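Long-range contact in TqaA (Penicillium aethiopicum, PDB 5DLK), which is a fungal nonribosomal peptide synthetase, represented here by its terminal condensation-like (CT) domain, which probably closes the peptide product into a macrocycle: residues A[91-104]-A[149-161]. Sequence-based numbering, arbitrary orientation.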
# COMPACT_ATOMS: atom_id res chain seq x y z
N LEU A 91 16.83 10.84 8.41
CA LEU A 91 15.88 9.83 7.96
C LEU A 91 15.91 9.72 6.43
O LEU A 91 15.97 8.61 5.88
CB LEU A 91 14.47 10.16 8.44
CG LEU A 91 13.44 9.06 8.16
CD1 LEU A 91 13.68 7.83 9.03
CD2 LEU A 91 12.03 9.60 8.36
N VAL A 92 15.91 10.86 5.75
CA VAL A 92 15.92 10.88 4.29
C VAL A 92 17.27 10.39 3.74
O VAL A 92 17.31 9.68 2.73
CB VAL A 92 15.60 12.28 3.78
CG1 VAL A 92 15.72 12.35 2.26
CG2 VAL A 92 14.20 12.67 4.23
N ASP A 93 18.36 10.73 4.42
CA ASP A 93 19.67 10.15 4.11
C ASP A 93 19.63 8.62 4.11
O ASP A 93 20.17 7.97 3.21
CB ASP A 93 20.73 10.62 5.13
CG ASP A 93 21.02 12.10 5.04
OD1 ASP A 93 20.73 12.72 4.00
OD2 ASP A 93 21.55 12.64 6.04
N ARG A 94 18.99 8.05 5.12
CA ARG A 94 18.98 6.61 5.32
C ARG A 94 18.15 5.83 4.28
O ARG A 94 18.55 4.73 3.88
CB ARG A 94 18.45 6.29 6.73
CG ARG A 94 18.31 4.80 7.04
CD ARG A 94 17.93 4.60 8.49
NE ARG A 94 17.66 3.21 8.84
CZ ARG A 94 18.59 2.28 9.01
NH1 ARG A 94 18.24 1.03 9.34
NH2 ARG A 94 19.88 2.58 8.86
N HIS A 95 17.02 6.38 3.85
CA HIS A 95 16.10 5.62 2.98
C HIS A 95 15.93 6.26 1.60
O HIS A 95 15.26 7.28 1.47
CB HIS A 95 14.72 5.50 3.64
CG HIS A 95 14.73 4.77 4.95
ND1 HIS A 95 14.88 3.41 5.05
CD2 HIS A 95 14.58 5.23 6.22
CE1 HIS A 95 14.84 3.05 6.32
NE2 HIS A 95 14.65 4.13 7.05
N SER A 96 16.48 5.65 0.56
CA SER A 96 16.51 6.32 -0.73
C SER A 96 15.11 6.53 -1.33
O SER A 96 14.90 7.43 -2.14
CB SER A 96 17.40 5.56 -1.72
OG SER A 96 16.83 4.32 -2.09
N ILE A 97 14.13 5.71 -0.92
CA ILE A 97 12.77 5.91 -1.41
C ILE A 97 12.23 7.29 -0.99
O ILE A 97 11.45 7.89 -1.70
CB ILE A 97 11.80 4.79 -0.91
CG1 ILE A 97 10.45 4.87 -1.65
CG2 ILE A 97 11.57 4.88 0.58
CD1 ILE A 97 10.57 4.80 -3.14
N LEU A 98 12.70 7.80 0.16
CA LEU A 98 12.25 9.10 0.65
C LEU A 98 12.92 10.26 -0.12
O LEU A 98 12.47 11.41 -0.04
CB LEU A 98 12.50 9.23 2.16
CG LEU A 98 11.88 8.19 3.09
CD1 LEU A 98 12.19 8.47 4.56
CD2 LEU A 98 10.38 8.06 2.87
N ARG A 99 13.99 9.97 -0.87
CA ARG A 99 14.57 10.99 -1.74
C ARG A 99 14.33 10.67 -3.20
O ARG A 99 15.15 10.98 -4.06
CB ARG A 99 16.07 11.16 -1.48
CG ARG A 99 16.72 10.04 -0.73
CD ARG A 99 18.14 10.43 -0.30
NE ARG A 99 18.80 9.28 0.30
CZ ARG A 99 19.49 8.39 -0.39
NH1 ARG A 99 19.65 8.53 -1.70
NH2 ARG A 99 20.03 7.36 0.24
N THR A 100 13.21 10.02 -3.47
CA THR A 100 12.86 9.67 -4.84
C THR A 100 11.85 10.65 -5.44
O THR A 100 10.87 11.05 -4.79
CB THR A 100 12.32 8.21 -4.90
OG1 THR A 100 13.35 7.32 -4.48
CG2 THR A 100 11.92 7.86 -6.28
N SER A 101 12.09 11.01 -6.69
CA SER A 101 11.25 11.86 -7.50
C SER A 101 10.64 11.00 -8.61
O SER A 101 11.31 10.10 -9.14
CB SER A 101 12.10 13.02 -8.06
OG SER A 101 11.56 13.59 -9.23
N PHE A 102 9.38 11.25 -8.95
CA PHE A 102 8.69 10.46 -9.97
C PHE A 102 8.33 11.33 -11.15
O PHE A 102 7.77 12.41 -11.00
CB PHE A 102 7.40 9.82 -9.41
CG PHE A 102 7.63 8.89 -8.27
CD1 PHE A 102 7.74 9.37 -6.98
CD2 PHE A 102 7.71 7.52 -8.49
CE1 PHE A 102 7.96 8.50 -5.92
CE2 PHE A 102 7.92 6.65 -7.45
CZ PHE A 102 8.05 7.13 -6.16
N VAL A 103 8.65 10.85 -12.35
CA VAL A 103 8.13 11.50 -13.54
C VAL A 103 7.71 10.44 -14.53
O VAL A 103 8.01 9.26 -14.37
CB VAL A 103 9.16 12.46 -14.23
CG1 VAL A 103 9.59 13.58 -13.31
CG2 VAL A 103 10.37 11.68 -14.73
N GLU A 104 7.02 10.88 -15.57
CA GLU A 104 6.58 10.00 -16.62
C GLU A 104 7.55 10.14 -17.79
O GLU A 104 7.84 11.25 -18.21
CB GLU A 104 5.18 10.38 -17.06
CG GLU A 104 4.16 9.28 -17.14
CD GLU A 104 2.76 9.82 -17.33
OE1 GLU A 104 2.59 10.89 -17.95
OE2 GLU A 104 1.80 9.19 -16.84
N ASN A 149 0.92 16.86 -7.54
CA ASN A 149 1.23 16.41 -8.89
C ASN A 149 2.51 15.58 -8.87
O ASN A 149 3.59 16.04 -9.29
CB ASN A 149 1.37 17.61 -9.84
CG ASN A 149 1.66 17.19 -11.27
OD1 ASN A 149 1.29 16.09 -11.69
ND2 ASN A 149 2.31 18.06 -12.03
N VAL A 150 2.38 14.35 -8.35
CA VAL A 150 3.53 13.51 -8.10
C VAL A 150 4.35 13.28 -9.36
O VAL A 150 5.57 13.28 -9.31
CB VAL A 150 3.09 12.14 -7.50
CG1 VAL A 150 4.27 11.17 -7.44
CG2 VAL A 150 2.51 12.35 -6.10
N LEU A 151 3.68 13.12 -10.50
CA LEU A 151 4.39 12.81 -11.74
C LEU A 151 5.05 14.05 -12.36
O LEU A 151 5.72 13.96 -13.39
CB LEU A 151 3.45 12.16 -12.75
CG LEU A 151 3.12 10.72 -12.33
CD1 LEU A 151 2.19 10.07 -13.35
CD2 LEU A 151 4.39 9.89 -12.12
N GLY A 152 4.86 15.20 -11.71
CA GLY A 152 5.58 16.41 -12.10
C GLY A 152 7.03 16.43 -11.65
O GLY A 152 7.81 17.30 -12.08
N GLY A 153 7.40 15.50 -10.78
CA GLY A 153 8.77 15.36 -10.32
C GLY A 153 9.12 15.94 -8.96
O GLY A 153 10.19 15.67 -8.43
N SER A 154 8.22 16.74 -8.38
CA SER A 154 8.47 17.30 -7.05
C SER A 154 8.55 16.18 -6.03
O SER A 154 7.74 15.25 -6.05
CB SER A 154 7.36 18.30 -6.68
OG SER A 154 7.50 18.74 -5.35
N LEU A 155 9.55 16.22 -5.15
CA LEU A 155 9.69 15.18 -4.13
C LEU A 155 8.44 15.09 -3.27
O LEU A 155 8.04 16.08 -2.65
CB LEU A 155 10.91 15.46 -3.26
CG LEU A 155 12.23 15.41 -4.02
CD1 LEU A 155 13.27 16.33 -3.38
CD2 LEU A 155 12.74 13.98 -4.06
N PRO A 156 7.80 13.91 -3.23
CA PRO A 156 6.57 13.87 -2.42
C PRO A 156 6.85 13.90 -0.93
O PRO A 156 5.99 14.33 -0.19
CB PRO A 156 5.91 12.53 -2.82
CG PRO A 156 6.48 12.22 -4.18
CD PRO A 156 7.93 12.72 -4.10
N VAL A 157 8.03 13.44 -0.50
CA VAL A 157 8.32 13.36 0.93
C VAL A 157 8.89 14.70 1.42
O VAL A 157 9.92 15.18 0.94
CB VAL A 157 9.27 12.20 1.26
CG1 VAL A 157 9.85 12.33 2.67
CG2 VAL A 157 8.53 10.85 1.14
N ARG A 158 8.18 15.31 2.36
CA ARG A 158 8.57 16.61 2.88
C ARG A 158 7.95 16.80 4.26
O ARG A 158 6.93 16.19 4.59
CB ARG A 158 8.16 17.73 1.93
CG ARG A 158 6.70 17.74 1.52
CD ARG A 158 6.48 18.80 0.43
NE ARG A 158 7.35 18.53 -0.71
CZ ARG A 158 7.85 19.45 -1.53
NH1 ARG A 158 7.59 20.75 -1.36
NH2 ARG A 158 8.63 19.05 -2.54
N PHE A 159 8.60 17.64 5.06
CA PHE A 159 8.30 17.73 6.49
C PHE A 159 7.84 19.12 6.87
O PHE A 159 8.29 20.11 6.29
CB PHE A 159 9.54 17.40 7.33
CG PHE A 159 10.10 16.03 7.07
CD1 PHE A 159 10.94 15.80 6.01
CD2 PHE A 159 9.79 14.99 7.93
CE1 PHE A 159 11.48 14.52 5.77
CE2 PHE A 159 10.31 13.70 7.70
CZ PHE A 159 11.16 13.48 6.62
N THR A 160 6.92 19.17 7.83
CA THR A 160 6.37 20.43 8.34
C THR A 160 6.45 20.39 9.85
O THR A 160 6.20 19.37 10.47
CB THR A 160 4.90 20.65 7.89
OG1 THR A 160 4.81 20.63 6.46
CG2 THR A 160 4.39 22.01 8.38
N LEU A 161 6.80 21.52 10.46
CA LEU A 161 6.91 21.62 11.91
C LEU A 161 6.16 22.86 12.34
O LEU A 161 6.55 23.97 11.97
CB LEU A 161 8.38 21.69 12.32
CG LEU A 161 8.76 21.47 13.78
CD1 LEU A 161 8.15 20.18 14.27
CD2 LEU A 161 10.28 21.43 13.89
O HOH W 1 10.37 11.90 -2.04
O HOH W 2 12.47 14.18 0.08
O HOH W 3 7.62 13.06 -7.74
O HOH W 4 6.15 13.66 -15.94
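Ser101 makes the one direct hydrogen bond between residues 91-104 and 149-161: its OG donates to Gly153 O at 2.6 Å. A chi1 of 157° sets OG opposite its own backbone N and beside its carbonyl carbon, from where it reaches Gly153 O. The hydroxyl meets that carbonyl at a C=O...O angle of 120°, slightly tilted from its plane. An alanine here lacks the hydroxyl, which would probably leave the Gly153 carbonyl without this partner and the turn less firmly tied to strand 100-105.

Elsewhere water joins the backbones. One molecule donates to Leu98 O and Thr100 O and accepts from Val157 N, a second links Leu98 O with Val157 O, and another accepts from Glu104 N at 2.9 Å and donates to Leu151 O. Gly153, closing the second of two overlapping type I turns, lies with its CA 3.6 Å from Val103 CG1; its positive phi suits glycine. The Leu155 methyl CD2 packs against Thr100 O at 3.6 Å.

Apolar contacts run the length of the interface. The Phe102 ring meets Pro156 CG at its edge, and its CD1 lies 3.9 Å from Val150 CG1, the two side chains pointing the same way. Leu98 CD2 rests 3.8 Å from Val157 CG2, and Val92 CG2 approaches the edge of Phe159 at CE1, 3.6 Å away.

Within the condensation-domain fold, strand 100-105, an outer strand paired with 108-115, is thus joined to the loop leading into strand 158-163, while helix 81-94 touches that strand itself through Phe159. Strand 158-163 lies between 122-125 and 169-177 in a separate sheet, and helix 186-197 packs against Leu91 and Leu98.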